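Local structure of putative 2OG-Fe(II) oxygenase family protein (Caulobacter crescentus CB15, 3OOX) at residues 30-35 and 242-248; 141-146 and 196-200. The protein probably acts as an iron(II)-dependent oxygenase that converts 2-oxoglutarate to ethylene and also oxidises L-arginine at the expense of 2-oxoglutarate. All blocks are in the same frame, centred on the assembly; numbering follows the deposited sequence.

Contact 1: 30-35 and 242-248; sequences FERYGF and VLPSTVH
Glu31 lies beside Val242 and Leu243, CG opposite the backbone N (chi1 -171°) and the extended chain running alongside Val242. Its CB packs on Leu243 CD2 at 3.9 Å, and CG passes 3.5 Å from Val242 O. At the tip, OE2 accepts from a water at 2.8 Å that also donates to Val242 O, whereas OE1 is hydrogen-bonded to Tyr152. Pro244 CD sits 3.4 Å from Phe30 O, in the last turn of the helix.

Where the helix ends, Gly34 takes a positive phi, and a CB there would collide with Pro244 O and Thr246 OG1. That hydroxyl donates to Tyr33 O at 2.9 Å, in the carbonyl plane and on a lone pair, and also lies at the edge of the Phe35 ring. A second water accepts from Thr246 N and lies near Gly34 O, with other acceptors also close.

Phe35 then points its CZ edge at one face of His248, meeting CG at 3.5 Å in a T-shaped pair with planes at 81°. In the His248 ring plane, ND1 donates to Thr246 O at 3.1 Å, fixing the imidazole's rotation. Exchange for an alanine would probably leave the Phe35 edge without its facing ring and Thr246 O without this donor. His191, Asp193 and His248 match the family's HxD...H iron-binding pattern, so Phe35 and Thr246 look like second-shell residues that orient a probable metal ligand.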
loop_
_atom_site.group_PDB
_atom_site.type_symbol
_atom_site.label_atom_id
_atom_site.label_comp_id
_atom_site.label_asym_id
_atom_site.label_seq_id
_atom_site.Cartn_x
_atom_site.Cartn_y
_atom_site.Cartn_z
ATOM N N PHE A 30 9.135 -3.250 -11.771
ATOM C CA PHE A 30 8.571 -4.188 -10.812
ATOM C C PHE A 30 9.340 -5.505 -10.808
ATOM O O PHE A 30 9.600 -6.069 -9.749
ATOM C CB PHE A 30 7.117 -4.470 -11.150
ATOM C CG PHE A 30 6.163 -3.330 -10.846
ATOM C CD1 PHE A 30 6.112 -2.739 -9.589
ATOM C CD2 PHE A 30 5.257 -2.905 -11.791
ATOM C CE1 PHE A 30 5.211 -1.721 -9.320
ATOM C CE2 PHE A 30 4.335 -1.932 -11.518
ATOM C CZ PHE A 30 4.332 -1.298 -10.289
ATOM N N GLU A 31 9.667 -6.013 -11.986
ATOM C CA GLU A 31 10.341 -7.301 -12.067
ATOM C C GLU A 31 11.747 -7.237 -11.435
ATOM O O GLU A 31 12.191 -8.200 -10.802
ATOM C CB GLU A 31 10.405 -7.829 -13.502
ATOM C CG GLU A 31 10.915 -9.264 -13.538
ATOM C CD GLU A 31 10.919 -9.907 -14.919
ATOM O OE1 GLU A 31 10.309 -9.363 -15.862
ATOM O OE2 GLU A 31 11.526 -10.999 -15.046
ATOM N N ARG A 32 12.432 -6.110 -11.601
ATOM C CA ARG A 32 13.801 -5.944 -11.095
ATOM C C ARG A 32 13.827 -5.714 -9.581
ATOM O O ARG A 32 14.649 -6.303 -8.876
ATOM C CB ARG A 32 14.483 -4.775 -11.825
ATOM C CG ARG A 32 15.875 -4.372 -11.328
ATOM C CD ARG A 32 16.908 -5.439 -11.460
ATOM N NE ARG A 32 18.147 -4.961 -10.836
ATOM C CZ ARG A 32 18.438 -5.074 -9.535
ATOM N NH1 ARG A 32 17.594 -5.676 -8.673
ATOM N NH2 ARG A 32 19.582 -4.565 -9.086
ATOM N N TYR A 33 12.947 -4.836 -9.108
ATOM C CA TYR A 33 13.046 -4.279 -7.750
ATOM C C TYR A 33 11.836 -4.591 -6.855
ATOM O O TYR A 33 11.914 -4.367 -5.646
ATOM C CB TYR A 33 13.184 -2.762 -7.794
ATOM C CG TYR A 33 14.468 -2.259 -8.426
ATOM C CD1 TYR A 33 15.689 -2.503 -7.817
ATOM C CD2 TYR A 33 14.451 -1.530 -9.619
ATOM C CE1 TYR A 33 16.882 -2.054 -8.390
ATOM C CE2 TYR A 33 15.644 -1.069 -10.193
ATOM C CZ TYR A 33 16.835 -1.341 -9.569
ATOM O OH TYR A 33 18.026 -0.887 -10.135
ATOM N N GLY A 34 10.737 -5.062 -7.453
ATOM C CA GLY A 34 9.456 -5.179 -6.771
ATOM C C GLY A 34 8.738 -3.852 -6.572
ATOM O O GLY A 34 7.683 -3.814 -5.951
ATOM N N PHE A 35 9.285 -2.790 -7.149
ATOM C CA PHE A 35 8.861 -1.398 -6.941
ATOM C C PHE A 35 8.916 -0.653 -8.267
ATOM O O PHE A 35 9.776 -0.943 -9.095
ATOM C CB PHE A 35 9.782 -0.654 -5.961
ATOM C CG PHE A 35 9.403 -0.804 -4.498
ATOM C CD1 PHE A 35 9.758 -1.945 -3.791
ATOM C CD2 PHE A 35 8.704 0.184 -3.830
ATOM C CE1 PHE A 35 9.416 -2.096 -2.482
ATOM C CE2 PHE A 35 8.394 0.049 -2.496
ATOM C CZ PHE A 35 8.764 -1.104 -1.821
ATOM N N VAL A 242 7.572 -14.415 -10.575
ATOM C CA VAL A 242 8.143 -13.631 -11.661
ATOM C C VAL A 242 8.216 -12.144 -11.239
ATOM O O VAL A 242 9.222 -11.488 -11.460
ATOM C CB VAL A 242 7.350 -13.821 -12.969
ATOM C CG1 VAL A 242 7.740 -12.746 -13.993
ATOM C CG2 VAL A 242 7.603 -15.222 -13.559
ATOM N N LEU A 243 7.141 -11.644 -10.617
ATOM C CA LEU A 243 7.171 -10.314 -10.020
ATOM C C LEU A 243 7.356 -10.464 -8.505
ATOM O O LEU A 243 6.495 -11.024 -7.832
ATOM C CB LEU A 243 5.894 -9.534 -10.322
ATOM C CG LEU A 243 5.557 -9.341 -11.810
ATOM C CD1 LEU A 243 4.311 -8.498 -12.011
ATOM C CD2 LEU A 243 6.719 -8.696 -12.592
ATOM N N PRO A 244 8.474 -9.954 -7.964
ATOM C CA PRO A 244 8.803 -10.223 -6.554
ATOM C C PRO A 244 8.147 -9.216 -5.608
ATOM O O PRO A 244 8.037 -8.038 -5.952
ATOM C CB PRO A 244 10.308 -10.044 -6.514
ATOM C CG PRO A 244 10.569 -8.968 -7.594
ATOM C CD PRO A 244 9.589 -9.274 -8.674
ATOM N N SER A 245 7.689 -9.711 -4.453
ATOM C CA SER A 245 7.248 -8.885 -3.339
ATOM C C SER A 245 8.471 -8.676 -2.463
ATOM O O SER A 245 8.991 -9.616 -1.854
ATOM C CB SER A 245 6.160 -9.574 -2.565
ATOM O OG SER A 245 5.797 -8.791 -1.465
ATOM N N THR A 246 8.984 -7.458 -2.454
ATOM C CA THR A 246 10.278 -7.207 -1.847
ATOM C C THR A 246 10.181 -6.515 -0.481
ATOM O O THR A 246 9.166 -5.895 -0.118
ATOM C CB THR A 246 11.168 -6.438 -2.839
ATOM O OG1 THR A 246 10.531 -5.224 -3.205
ATOM C CG2 THR A 246 11.349 -7.295 -4.083
ATOM N N VAL A 247 11.270 -6.641 0.266
ATOM C CA VAL A 247 11.388 -6.133 1.615
ATOM C C VAL A 247 11.802 -4.676 1.551
ATOM O O VAL A 247 12.686 -4.285 0.756
ATOM C CB VAL A 247 12.423 -6.970 2.396
ATOM C CG1 VAL A 247 12.747 -6.319 3.739
ATOM C CG2 VAL A 247 11.887 -8.390 2.584
ATOM N N HIS A 248 11.114 -3.859 2.338
ATOM C CA HIS A 248 11.410 -2.444 2.396
ATOM C C HIS A 248 11.319 -1.895 3.813
ATOM O O HIS A 248 10.788 -2.534 4.712
ATOM C CB HIS A 248 10.475 -1.679 1.437
ATOM C CG HIS A 248 9.023 -1.986 1.584
ATOM N ND1 HIS A 248 8.434 -3.122 1.058
ATOM C CD2 HIS A 248 8.018 -1.262 2.121
ATOM C CE1 HIS A 248 7.137 -3.098 1.310
ATOM N NE2 HIS A 248 6.852 -1.969 1.925
HETATM O O HOH W 1 11.356 -12.550 -12.722
HETATM O O HOH W 2 7.450 -5.328 -3.479
#

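Contact 2: 141-146 and 196-200; sequences MGGKVL and TITLL. With EDO (1,2-ethanediol), chain E.
Ile197 and Leu146 meet tip to tip, CD1 of the isoleucine 4.0 Å from CG of the leucine, in an interface made mostly of apolar side chains. The same CD1 methyl touches Val145 CG1 at 4.0 Å, the two side chains crossing at a slant. It gets there because Ile197 CG1 is tucked between the two backbone arms at CA (chi1 54°), with the rest of the chain extended toward the helix. Leu146 CD2 also reaches Thr196 CG2, the two side chains running roughly perpendicular. Farther along the strand, Leu199 CD2 comes within 4.1 Å of CG of Met141, a selenomethionine, again at about a right angle.

A second kind of contact puts methyls against helix backbone. Gly142 offers no side chain, which lets Leu199 lay CD2 3.8 Å from Gly142 N and CD1 4.0 Å from Gly142 CA. A CB would stand only 3.3 Å from that CD1. Ile197 CD1 rests 3.7 Å from Gly142 O, an oxygen already bonded to Leu146 N within the helix.

Polar bonding lies on another side of the helix, where Lys144 NZ donates to both hydroxyls of a 1,2-ethanediol, probably from the crystallisation liquor; Asp42 also binds this molecule.

The axes of 141-146 and 197-200 approach to 9.6 Å at 125°. Helix 127-152 packs across one face of the main sheet of the double-stranded beta-helix, where Val145 and Ile197 share Ile229 of strand 227-231. On the strand's other flank, Thr196 and Ile197 form a classic beta bulge opposite Leu269 of strand 262-269.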
loop_
_atom_site.group_PDB
_atom_site.type_symbol
_atom_site.label_atom_id
_atom_site.label_comp_id
_atom_site.label_asym_id
_atom_site.label_seq_id
_atom_site.Cartn_x
_atom_site.Cartn_y
_atom_site.Cartn_z
HETATM N N MSE A 141 -6.368 4.317 -9.692
HETATM C CA MSE A 141 -5.019 4.386 -10.240
HETATM C C MSE A 141 -4.359 3.014 -10.177
HETATM O O MSE A 141 -3.667 2.576 -11.092
HETATM C CB MSE A 141 -4.179 5.469 -9.558
HETATM C CG MSE A 141 -2.781 5.466 -10.055
HETATM SE SE MSE A 141 -2.637 5.760 -11.977
HETATM C CE MSE A 141 -2.759 7.706 -11.895
ATOM N N GLY A 142 -4.602 2.290 -9.076
ATOM C CA GLY A 142 -4.119 0.918 -8.956
ATOM C C GLY A 142 -4.601 0.013 -10.083
ATOM O O GLY A 142 -3.843 -0.792 -10.616
ATOM N N GLY A 143 -5.854 0.204 -10.467
ATOM C CA GLY A 143 -6.401 -0.521 -11.625
ATOM C C GLY A 143 -5.629 -0.233 -12.905
ATOM O O GLY A 143 -5.386 -1.137 -13.691
ATOM N N LYS A 144 -5.276 1.035 -13.138
ATOM C CA LYS A 144 -4.532 1.430 -14.326
ATOM C C LYS A 144 -3.111 0.856 -14.319
ATOM O O LYS A 144 -2.593 0.405 -15.334
ATOM C CB LYS A 144 -4.563 2.958 -14.473
ATOM C CG LYS A 144 -5.982 3.494 -14.706
ATOM C CD LYS A 144 -6.153 5.009 -14.702
ATOM C CE LYS A 144 -7.639 5.364 -14.462
ATOM N NZ LYS A 144 -7.819 6.826 -14.379
ATOM N N VAL A 145 -2.474 0.855 -13.150
ATOM C CA VAL A 145 -1.173 0.224 -12.978
ATOM C C VAL A 145 -1.259 -1.284 -13.244
ATOM O O VAL A 145 -0.382 -1.877 -13.878
ATOM C CB VAL A 145 -0.629 0.526 -11.545
ATOM C CG1 VAL A 145 0.606 -0.299 -11.253
ATOM C CG2 VAL A 145 -0.357 2.047 -11.411
ATOM N N LEU A 146 -2.338 -1.907 -12.794
ATOM C CA LEU A 146 -2.529 -3.323 -13.021
ATOM C C LEU A 146 -2.735 -3.625 -14.505
ATOM O O LEU A 146 -2.334 -4.689 -14.981
ATOM C CB LEU A 146 -3.672 -3.888 -12.164
ATOM C CG LEU A 146 -3.250 -4.086 -10.705
ATOM C CD1 LEU A 146 -4.527 -4.212 -9.847
ATOM C CD2 LEU A 146 -2.322 -5.290 -10.520
ATOM N N THR A 196 -1.927 -7.129 -3.077
ATOM C CA THR A 196 -1.690 -7.218 -4.522
ATOM C C THR A 196 -0.654 -6.191 -4.986
ATOM O O THR A 196 0.446 -6.558 -5.409
ATOM C CB THR A 196 -3.020 -7.101 -5.273
ATOM O OG1 THR A 196 -3.890 -8.158 -4.816
ATOM C CG2 THR A 196 -2.827 -7.122 -6.831
ATOM N N ILE A 197 -1.002 -4.916 -4.886
ATOM C CA ILE A 197 -0.027 -3.835 -4.983
ATOM C C ILE A 197 -0.345 -2.779 -3.935
ATOM O O ILE A 197 -1.490 -2.644 -3.510
ATOM C CB ILE A 197 0.025 -3.148 -6.369
ATOM C CG1 ILE A 197 -1.364 -2.652 -6.805
ATOM C CG2 ILE A 197 0.604 -4.131 -7.417
ATOM C CD1 ILE A 197 -1.327 -1.778 -8.108
ATOM N N THR A 198 0.675 -2.010 -3.531
ATOM C CA THR A 198 0.502 -0.897 -2.596
ATOM C C THR A 198 0.953 0.399 -3.292
ATOM O O THR A 198 1.992 0.444 -4.014
ATOM C CB THR A 198 1.332 -1.150 -1.319
ATOM O OG1 THR A 198 0.866 -2.374 -0.760
ATOM C CG2 THR A 198 1.188 -0.029 -0.289
ATOM N N LEU A 199 0.144 1.464 -3.136
ATOM C CA LEU A 199 0.364 2.744 -3.766
ATOM C C LEU A 199 0.617 3.824 -2.716
ATOM O O LEU A 199 -0.236 4.050 -1.856
ATOM C CB LEU A 199 -0.837 3.124 -4.640
ATOM C CG LEU A 199 -1.092 2.198 -5.818
ATOM C CD1 LEU A 199 -2.197 1.208 -5.477
ATOM C CD2 LEU A 199 -1.406 2.990 -7.107
ATOM N N LEU A 200 1.774 4.485 -2.796
ATOM C CA LEU A 200 2.204 5.453 -1.781
ATOM C C LEU A 200 2.481 6.822 -2.359
ATOM O O LEU A 200 3.446 7.020 -3.100
ATOM C CB LEU A 200 3.486 4.955 -1.110
ATOM C CG LEU A 200 4.058 5.803 0.012
ATOM C CD1 LEU A 200 3.163 5.846 1.232
ATOM C CD2 LEU A 200 5.455 5.281 0.348
HETATM C C1 EDO E . -7.342 7.311 -17.913
HETATM O O1 EDO E . -8.620 7.373 -17.269
HETATM C C2 EDO E . -6.540 8.563 -17.586
HETATM O O2 EDO E . -6.256 8.592 -16.172
#

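Overall arrangement
Contact 1 and contact 2 have centres about 14 Å apart and touch directly, through Phe30 CZ and Val145 CG1 at 4.0 Å. Helix 127-152 serves both: Val145 packs in contact 2, while Ile149, one turn later, meets Phe30 and Leu243 of contact 1. Strand 227-231 also spans them, with Ile229 touching Phe30, Val145 and Ile197. In sequence, contact 2 is nested within the loop that contact 1 closes. Contact 1 reaches the probable iron site through His248, whose side chain is about 3 Å from another 1,2-ethanediol; contact 2 is linked to it indirectly, since Thr198 of the same strand hydrogen-bonds Asp193, a likely ligand in the same motif.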